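PDB 5HAB: ribonuclease J from Methanolobus psychrophilus R15, which probably degrades RNA as a metal-dependent exoribonuclease of the beta-CASP family, whose members are built on a metallo-beta-lactamase fold. Local coordinates for residues I29-Y34 with R39-I44; M73-L78 with A117-A122; A333-Y338 with T361-E366. The protein carries 1 engineered substitution. All blocks are in the same frame, centred on the assembly; numbering follows the deposited sequence.

Overall arrangement
Contacts 1 and 2 lie in the metallo-beta-lactamase part of the chain, contact 3 in the beta-CASP domain, and the three follow one another along the sequence without overlapping. Contact 1 is the hairpin of strands 24-32 and 41-46, inside a mixed sheet. Contact 2 joins the start of helix 75-81 to the loop leading into strand 124-126 of that same sheet; its centre is about 15 Å from that of contact 1. Contact 3 lies in the two loops that lead into strands 338-342 and 370-374, inner strands of the parallel beta-CASP sheet. It sits across the chain's centre from contact 1, their centres about 46 Å apart, and the bound RNA comes nearer to the first two contacts.

Contact 1 (I29-Y34 with R39-I44); sequences IAVGGY and RNMTAI
The carbonyl oxygen of Met-41 takes two backbone N-H groups at once: Val-31 N at 3.0 Å from Met-41 O, and Gly-32 N at 3.1 Å from the same oxygen. The second bond is the straighter at hydrogen (167° against 144°) and arrives on a lone pair, whereas the Val-31 donor is tilted from the carbonyl plane. Two successive residues facing one make this a classic beta bulge in the hairpin of strands 24-32 and 41-46, the opening hairpin of the metallo-beta-lactamase fold. Ahead of the bulge the pairing is regular, Ile-29 and Ala-43 exchanging both backbone bonds; beyond it Met-41 N returns to Gly-32 O from well above the carbonyl plane.

Val-31 turns toward the partner strand, and its CG1 packs 3.7 Å from Met-41 SD. With CG anti to the backbone N (chi1 -179°), Met-41 runs its CG and SD past the valine, and the side chain touches Ile-52 and Pro-85. On the face that carries Ala-30 and Thr-42, the Tyr-34 ring lies over the Ala-30 methyl, CB being 3.3 Å above the ring plane. The ring's edge meets Thr-42, and Tyr-34 OH is 2.6 Å from Thr-42 OG1 in a short hydroxyl-hydroxyl hydrogen bond, which anchors the tyrosine's outer end. Near the turn, a water lies 2.9 Å from Asn-40 OD1, placed to donate to it, while Asn-40 ND2 binds the carbonyl of Asp-108. Arg-39 forms a salt bridge with Glu-36.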
loop_
_atom_site.group_PDB
_atom_site.type_symbol
_atom_site.label_atom_id
_atom_site.label_comp_id
_atom_site.label_asym_id
_atom_site.label_seq_id
_atom_site.Cartn_x
_atom_site.Cartn_y
_atom_site.Cartn_z
ATOM N N ILE B 29 16.638 -6.200 31.239
ATOM C CA ILE B 29 16.319 -4.778 31.211
ATOM C C ILE B 29 16.353 -4.256 29.782
ATOM O O ILE B 29 17.380 -4.325 29.105
ATOM C CB ILE B 29 17.270 -3.967 32.113
ATOM C CG1 ILE B 29 17.218 -4.484 33.554
ATOM C CG2 ILE B 29 16.895 -2.496 32.081
ATOM C CD1 ILE B 29 18.282 -5.512 33.881
ATOM N N ALA B 30 15.214 -3.745 29.327
ATOM C CA ALA B 30 15.104 -3.144 28.006
ATOM C C ALA B 30 15.448 -1.660 28.082
ATOM O O ALA B 30 14.730 -0.893 28.720
ATOM C CB ALA B 30 13.694 -3.346 27.453
ATOM N N VAL B 31 16.537 -1.246 27.440
ATOM C CA VAL B 31 16.969 0.139 27.575
ATOM C C VAL B 31 16.599 0.946 26.340
ATOM O O VAL B 31 15.981 2.008 26.439
ATOM C CB VAL B 31 18.475 0.228 27.854
ATOM C CG1 VAL B 31 18.865 1.667 28.136
ATOM C CG2 VAL B 31 18.826 -0.657 29.034
ATOM N N GLY B 32 16.989 0.445 25.179
ATOM C CA GLY B 32 16.636 1.080 23.925
ATOM C C GLY B 32 16.436 0.038 22.848
ATOM O O GLY B 32 16.934 -1.081 22.966
ATOM N N GLY B 33 15.708 0.396 21.795
ATOM C CA GLY B 33 15.485 -0.519 20.692
ATOM C C GLY B 33 14.356 -1.512 20.886
ATOM O O GLY B 33 14.193 -2.432 20.090
ATOM N N TYR B 34 13.576 -1.327 21.945
ATOM C CA TYR B 34 12.402 -2.160 22.180
ATOM C C TYR B 34 11.123 -1.437 21.744
ATOM O O TYR B 34 10.085 -2.066 21.566
ATOM C CB TYR B 34 12.327 -2.573 23.652
ATOM C CG TYR B 34 13.380 -3.592 24.032
ATOM C CD1 TYR B 34 14.713 -3.226 24.175
ATOM C CD2 TYR B 34 13.039 -4.919 24.243
ATOM C CE1 TYR B 34 15.675 -4.155 24.517
ATOM C CE2 TYR B 34 13.992 -5.856 24.586
ATOM C CZ TYR B 34 15.309 -5.468 24.719
ATOM O OH TYR B 34 16.258 -6.403 25.061
ATOM N N ARG B 39 18.466 2.456 18.166
ATOM C CA ARG B 39 19.210 2.693 19.410
ATOM C C ARG B 39 19.159 1.494 20.369
ATOM O O ARG B 39 18.669 1.596 21.490
ATOM C CB ARG B 39 18.695 3.965 20.107
ATOM C CG ARG B 39 17.199 4.003 20.403
ATOM C CD ARG B 39 16.872 5.088 21.423
ATOM N NE ARG B 39 15.441 5.157 21.705
ATOM C CZ ARG B 39 14.877 6.070 22.491
ATOM N NH1 ARG B 39 15.623 7.002 23.074
ATOM N NH2 ARG B 39 13.566 6.053 22.693
ATOM N N ASN B 40 19.677 0.359 19.927
ATOM C CA ASN B 40 19.608 -0.862 20.720
ATOM C C ASN B 40 20.504 -0.865 21.955
ATOM O O ASN B 40 21.697 -0.577 21.878
ATOM C CB ASN B 40 19.945 -2.057 19.838
ATOM C CG ASN B 40 18.978 -2.201 18.688
ATOM O OD1 ASN B 40 17.817 -2.558 18.884
ATOM N ND2 ASN B 40 19.435 -1.883 17.486
ATOM N N MET B 41 19.913 -1.213 23.090
ATOM C CA MET B 41 20.678 -1.473 24.297
ATOM C C MET B 41 19.873 -2.354 25.244
ATOM O O MET B 41 18.722 -2.044 25.590
ATOM C CB MET B 41 21.070 -0.173 24.999
ATOM C CG MET B 41 21.899 -0.401 26.257
ATOM S SD MET B 41 22.391 1.096 27.142
ATOM C CE MET B 41 23.385 1.952 25.954
ATOM N N THR B 42 20.491 -3.453 25.659
ATOM C CA THR B 42 19.866 -4.379 26.597
ATOM C C THR B 42 20.790 -4.545 27.804
ATOM O O THR B 42 21.993 -4.367 27.684
ATOM C CB THR B 42 19.576 -5.749 25.929
ATOM O OG1 THR B 42 18.683 -5.558 24.824
ATOM C CG2 THR B 42 18.958 -6.745 26.914
ATOM N N ALA B 43 20.233 -4.831 28.973
ATOM C CA ALA B 43 21.067 -5.103 30.136
ATOM C C ALA B 43 20.642 -6.410 30.786
ATOM O O ALA B 43 19.472 -6.602 31.096
ATOM C CB ALA B 43 20.997 -3.947 31.139
ATOM N N ILE B 44 21.595 -7.318 30.958
ATOM C CA ILE B 44 21.341 -8.602 31.595
ATOM C C ILE B 44 21.918 -8.576 33.005
ATOM O O ILE B 44 23.128 -8.509 33.183
ATOM C CB ILE B 44 21.948 -9.768 30.790
ATOM C CG1 ILE B 44 21.490 -9.733 29.328
ATOM C CG2 ILE B 44 21.609 -11.106 31.446
ATOM C CD1 ILE B 44 19.991 -9.818 29.154
HETATM O O HOH W 1 17.081 -3.995 21.243
#

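Contact 2 (M73-L78 with A117-A122); sequences MHSLEL and AHRYAA
At the N-terminus of helix 75-81, where His-74 holds the N-cap position, the side chains of His-74 and Ser-75 meet His-118 and Arg-119 from the loop after helix 113-116. The two backbones stay well apart, with Ser-75 CA and Ala-117 CA, the nearest pair, separated by 10.4 Å, so side chains alone do the bridging, the long arginine above all. Arg-119, extended from CG to NE, reaches over to set its guanidinium beside both residues of the helix start. NH2 of Arg-119 comes to the edge of the His-74 ring, in its plane, 3.1 Å from His-74 CE1; the guanidinium itself stands almost upright to that ring, the planes 85° apart. On the serine side, Ser-75 OG lies in the guanidinium plane, 3.0 Å from Arg-119 NH1.

In the metallo-beta-lactamase fold of this enzyme, the loop belongs to the connection between helix 113-116 and strand 124-126, and Ser-75 is also tied to that helix: its hydroxyl hydrogen-bonds the carbonyl of Lys-115. OG stands beside the serine's own backbone N, anti to its carbonyl carbon (chi1 -54°), a setting that brings it to the Lys-115 carbonyl and beside the guanidinium. CE1 of His-118 sits over the centre of the guanidinium of Arg-119, 3.9 Å above its plane. The outer edge of the His-118 ring then meets His-74 rim to rim, His-118 NE2 standing 3.7 Å from His-74 CE1 with the ring planes at 49°. Away from the helix, Tyr-120 OH bonds Asp-87.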
loop_
_atom_site.group_PDB
_atom_site.type_symbol
_atom_site.label_atom_id
_atom_site.label_comp_id
_atom_site.label_asym_id
_atom_site.label_seq_id
_atom_site.Cartn_x
_atom_site.Cartn_y
_atom_site.Cartn_z
ATOM N N MET B 73 26.964 17.572 20.243
ATOM C CA MET B 73 25.950 17.285 21.248
ATOM C C MET B 73 26.453 16.162 22.134
ATOM O O MET B 73 27.011 15.182 21.642
ATOM C CB MET B 73 24.619 16.874 20.610
ATOM C CG MET B 73 23.939 17.943 19.778
ATOM S SD MET B 73 22.478 17.312 18.918
ATOM C CE MET B 73 23.180 16.033 17.888
ATOM N N HIS B 74 26.267 16.294 23.442
ATOM C CA HIS B 74 26.625 15.199 24.326
ATOM C C HIS B 74 25.404 14.346 24.655
ATOM O O HIS B 74 24.300 14.595 24.160
ATOM C CB HIS B 74 27.310 15.691 25.601
ATOM C CG HIS B 74 28.289 14.701 26.157
ATOM N ND1 HIS B 74 28.010 13.898 27.242
ATOM C CD2 HIS B 74 29.526 14.344 25.733
ATOM C CE1 HIS B 74 29.045 13.111 27.481
ATOM N NE2 HIS B 74 29.977 13.360 26.579
ATOM N N SER B 75 25.634 13.329 25.477
ATOM C CA SER B 75 24.694 12.242 25.710
ATOM C C SER B 75 23.251 12.641 26.013
ATOM O O SER B 75 22.336 12.068 25.439
ATOM C CB SER B 75 25.210 11.384 26.865
ATOM O OG SER B 75 26.539 10.964 26.619
ATOM N N LEU B 76 23.037 13.625 26.879
ATOM C CA LEU B 76 21.677 13.885 27.353
ATOM C C LEU B 76 20.793 14.504 26.280
ATOM O O LEU B 76 19.594 14.227 26.227
ATOM C CB LEU B 76 21.691 14.777 28.597
ATOM C CG LEU B 76 21.608 14.041 29.941
ATOM C CD1 LEU B 76 22.560 12.846 30.013
ATOM C CD2 LEU B 76 21.857 14.998 31.102
ATOM N N GLU B 77 21.383 15.313 25.410
ATOM C CA GLU B 77 20.618 15.956 24.354
ATOM C C GLU B 77 20.234 14.899 23.323
ATOM O O GLU B 77 19.112 14.881 22.810
ATOM C CB GLU B 77 21.431 17.082 23.716
ATOM C CG GLU B 77 20.809 17.704 22.482
ATOM C CD GLU B 77 21.629 18.866 21.949
ATOM O OE1 GLU B 77 21.200 19.497 20.960
ATOM O OE2 GLU B 77 22.710 19.143 22.517
ATOM N N LEU B 78 21.168 13.994 23.062
ATOM C CA LEU B 78 20.919 12.872 22.178
ATOM C C LEU B 78 19.840 11.963 22.758
ATOM O O LEU B 78 19.029 11.421 22.023
ATOM C CB LEU B 78 22.205 12.086 21.938
ATOM C CG LEU B 78 23.240 12.721 21.012
ATOM C CD1 LEU B 78 24.539 11.946 21.090
ATOM C CD2 LEU B 78 22.728 12.755 19.581
ATOM N N ALA B 117 29.377 4.688 26.852
ATOM C CA ALA B 117 30.227 3.631 27.402
ATOM C C ALA B 117 31.217 4.147 28.456
ATOM O O ALA B 117 31.553 3.431 29.402
ATOM C CB ALA B 117 30.979 2.928 26.293
ATOM N N HIS B 118 31.658 5.394 28.309
ATOM C CA HIS B 118 32.712 5.934 29.167
ATOM C C HIS B 118 32.241 6.192 30.597
ATOM O O HIS B 118 33.049 6.501 31.470
ATOM C CB HIS B 118 33.287 7.225 28.571
ATOM C CG HIS B 118 32.300 8.346 28.476
ATOM N ND1 HIS B 118 31.891 9.073 29.572
ATOM C CD2 HIS B 118 31.655 8.877 27.410
ATOM C CE1 HIS B 118 31.024 9.994 29.188
ATOM N NE2 HIS B 118 30.865 9.897 27.881
ATOM N N ARG B 119 30.935 6.095 30.828
ATOM C CA ARG B 119 30.382 6.299 32.164
ATOM C C ARG B 119 30.353 5.022 32.995
ATOM O O ARG B 119 30.072 5.061 34.191
ATOM C CB ARG B 119 28.975 6.886 32.073
ATOM C CG ARG B 119 28.977 8.356 31.732
ATOM C CD ARG B 119 27.601 8.969 31.863
ATOM N NE ARG B 119 27.602 10.315 31.307
ATOM C CZ ARG B 119 27.217 10.604 30.071
ATOM N NH1 ARG B 119 26.815 9.632 29.263
ATOM N NH2 ARG B 119 27.249 11.857 29.638
ATOM N N TYR B 120 30.640 3.890 32.362
ATOM C CA TYR B 120 30.635 2.614 33.068
ATOM C C TYR B 120 32.059 2.130 33.306
ATOM O O TYR B 120 32.918 2.241 32.431
ATOM C CB TYR B 120 29.830 1.565 32.293
ATOM C CG TYR B 120 28.378 1.938 32.119
ATOM C CD1 TYR B 120 27.438 1.630 33.095
ATOM C CD2 TYR B 120 27.951 2.623 30.989
ATOM C CE1 TYR B 120 26.109 1.980 32.943
ATOM C CE2 TYR B 120 26.627 2.980 30.830
ATOM C CZ TYR B 120 25.711 2.657 31.805
ATOM O OH TYR B 120 24.394 3.016 31.636
ATOM N N ALA B 121 32.299 1.604 34.503
ATOM C CA ALA B 121 33.598 1.048 34.860
ATOM C C ALA B 121 33.675 -0.408 34.416
ATOM O O ALA B 121 33.688 -1.329 35.235
ATOM C CB ALA B 121 33.839 1.171 36.356
ATOM N N ALA B 122 33.704 -0.604 33.102
ATOM C CA ALA B 122 33.651 -1.940 32.525
ATOM C C ALA B 122 34.379 -1.979 31.186
ATOM O O ALA B 122 34.408 -0.984 30.462
ATOM C CB ALA B 122 32.195 -2.390 32.362
#

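Contact 3 (A333-Y338 with T361-E366); sequences AGKDKY and TPFKVE
In the beta-CASP domain, the short 3-10 turn 335-337 that leads into strand 338-342 sends one lysine across to the loop preceding strand 370-374. Lys-335 points toward that loop and carries the contact alone from its side. Its aliphatic part passes the end of the Phe-363 ring, the two side chains crossing at a slant, with Lys-335 CD 3.4 Å from Phe-363 CZ. The chain bends about its CG-CD bond (chi3 -86°), which brings the ammonium to the backbone of the loop. There Lys-335 NZ donates to Lys-364 O at 3.0 Å, in the carbonyl plane.

The stronger salt bridge of the same nitrogen is to Asp-369, outside both segments; a longer one runs 3.4 Å from Lys-335 NZ to Glu-366 OE2. Two carboxylates and a carbonyl around one ammonium would be expected to favour its charged form, although the lysine as a whole is largely buried. Asp-369 also accepts the backbone N-H of Glu-366, so it links the lysine and the loop from beyond both segments. The edge of the Phe-363 ring meets Val-365 CG1 in plane.

Phe-363 also touches Met-331 at the end of helix 320-331 and Ile-356 of helix 352-357, while Tyr-338 opens strand 338-342 against helix 320-331.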
loop_
_atom_site.group_PDB
_atom_site.type_symbol
_atom_site.label_atom_id
_atom_site.label_comp_id
_atom_site.label_asym_id
_atom_site.label_seq_id
_atom_site.Cartn_x
_atom_site.Cartn_y
_atom_site.Cartn_z
ATOM N N ALA B 333 39.763 8.530 -18.885
ATOM C CA ALA B 333 40.414 7.299 -19.321
ATOM C C ALA B 333 39.394 6.311 -19.867
ATOM O O ALA B 333 39.751 5.324 -20.513
ATOM C CB ALA B 333 41.193 6.676 -18.175
ATOM N N GLY B 334 38.122 6.582 -19.601
ATOM C CA GLY B 334 37.053 5.703 -20.028
ATOM C C GLY B 334 36.355 5.054 -18.850
ATOM O O GLY B 334 36.927 4.200 -18.169
ATOM N N LYS B 335 35.110 5.459 -18.615
ATOM C CA LYS B 335 34.300 4.905 -17.537
ATOM C C LYS B 335 34.155 3.394 -17.666
ATOM O O LYS B 335 33.964 2.693 -16.672
ATOM C CB LYS B 335 32.919 5.558 -17.529
ATOM C CG LYS B 335 32.955 7.054 -17.331
ATOM C CD LYS B 335 31.567 7.609 -17.096
ATOM C CE LYS B 335 30.852 7.917 -18.393
ATOM N NZ LYS B 335 29.757 8.896 -18.157
ATOM N N ASP B 336 34.265 2.903 -18.899
ATOM C CA ASP B 336 34.152 1.479 -19.189
ATOM C C ASP B 336 35.321 0.663 -18.638
ATOM O O ASP B 336 35.308 -0.566 -18.696
ATOM C CB ASP B 336 34.046 1.259 -20.698
ATOM C CG ASP B 336 35.278 1.737 -21.444
ATOM O OD1 ASP B 336 36.060 0.880 -21.908
ATOM O OD2 ASP B 336 35.477 2.967 -21.545
ATOM N N LYS B 337 36.332 1.347 -18.111
ATOM C CA LYS B 337 37.535 0.671 -17.640
ATOM C C LYS B 337 37.567 0.587 -16.116
ATOM O O LYS B 337 38.495 0.022 -15.537
ATOM C CB LYS B 337 38.786 1.396 -18.147
ATOM C CG LYS B 337 39.057 1.224 -19.636
ATOM C CD LYS B 337 40.316 1.978 -20.056
ATOM C CE LYS B 337 40.472 2.021 -21.571
ATOM N NZ LYS B 337 39.491 2.945 -22.212
ATOM N N TYR B 338 36.542 1.134 -15.469
ATOM C CA TYR B 338 36.515 1.187 -14.012
ATOM C C TYR B 338 35.188 0.736 -13.412
ATOM O O TYR B 338 34.133 0.840 -14.039
ATOM C CB TYR B 338 36.832 2.606 -13.535
ATOM C CG TYR B 338 38.238 3.035 -13.862
ATOM C CD1 TYR B 338 39.304 2.652 -13.060
ATOM C CD2 TYR B 338 38.503 3.808 -14.984
ATOM C CE1 TYR B 338 40.595 3.035 -13.360
ATOM C CE2 TYR B 338 39.790 4.198 -15.292
ATOM C CZ TYR B 338 40.832 3.809 -14.477
ATOM O OH TYR B 338 42.113 4.194 -14.785
ATOM N N THR B 361 31.557 17.298 -9.135
ATOM C CA THR B 361 32.528 16.238 -9.335
ATOM C C THR B 361 32.938 16.172 -10.806
ATOM O O THR B 361 32.107 16.392 -11.689
ATOM C CB THR B 361 31.932 14.889 -8.863
ATOM O OG1 THR B 361 31.886 14.864 -7.431
ATOM C CG2 THR B 361 32.740 13.714 -9.343
ATOM N N PRO B 362 34.228 15.897 -11.077
ATOM C CA PRO B 362 34.725 15.677 -12.443
ATOM C C PRO B 362 33.944 14.600 -13.194
ATOM O O PRO B 362 33.875 14.611 -14.425
ATOM C CB PRO B 362 36.170 15.232 -12.217
ATOM C CG PRO B 362 36.558 15.888 -10.943
ATOM C CD PRO B 362 35.323 15.893 -10.089
ATOM N N PHE B 363 33.357 13.678 -12.440
ATOM C CA PHE B 363 32.545 12.616 -13.009
ATOM C C PHE B 363 31.183 13.150 -13.430
ATOM O O PHE B 363 30.437 13.704 -12.622
ATOM C CB PHE B 363 32.382 11.470 -12.005
ATOM C CG PHE B 363 31.893 10.185 -12.615
ATOM C CD1 PHE B 363 30.557 10.018 -12.945
ATOM C CD2 PHE B 363 32.769 9.137 -12.843
ATOM C CE1 PHE B 363 30.108 8.839 -13.504
ATOM C CE2 PHE B 363 32.323 7.954 -13.400
ATOM C CZ PHE B 363 30.990 7.806 -13.728
ATOM N N LYS B 364 30.872 12.994 -14.710
ATOM C CA LYS B 364 29.567 13.369 -15.227
ATOM C C LYS B 364 28.827 12.126 -15.713
ATOM O O LYS B 364 29.318 11.390 -16.573
ATOM C CB LYS B 364 29.708 14.388 -16.361
ATOM C CG LYS B 364 30.044 15.798 -15.898
ATOM C CD LYS B 364 28.878 16.423 -15.144
ATOM C CE LYS B 364 29.129 17.894 -14.847
ATOM N NZ LYS B 364 27.916 18.562 -14.295
ATOM N N VAL B 365 27.654 11.879 -15.141
ATOM C CA VAL B 365 26.832 10.766 -15.583
ATOM C C VAL B 365 26.119 11.157 -16.877
ATOM O O VAL B 365 25.535 12.233 -16.990
ATOM C CB VAL B 365 25.843 10.316 -14.486
ATOM C CG1 VAL B 365 26.604 9.734 -13.304
ATOM C CG2 VAL B 365 24.994 11.465 -14.026
ATOM N N GLU B 366 26.190 10.275 -17.862
ATOM C CA GLU B 366 25.584 10.521 -19.163
ATOM C C GLU B 366 24.645 9.370 -19.532
ATOM O O GLU B 366 24.753 8.278 -18.973
ATOM C CB GLU B 366 26.678 10.736 -20.214
ATOM C CG GLU B 366 27.581 9.537 -20.444
ATOM C CD GLU B 366 28.828 9.897 -21.236
ATOM O OE1 GLU B 366 29.018 11.098 -21.530
ATOM O OE2 GLU B 366 29.623 8.984 -21.551
#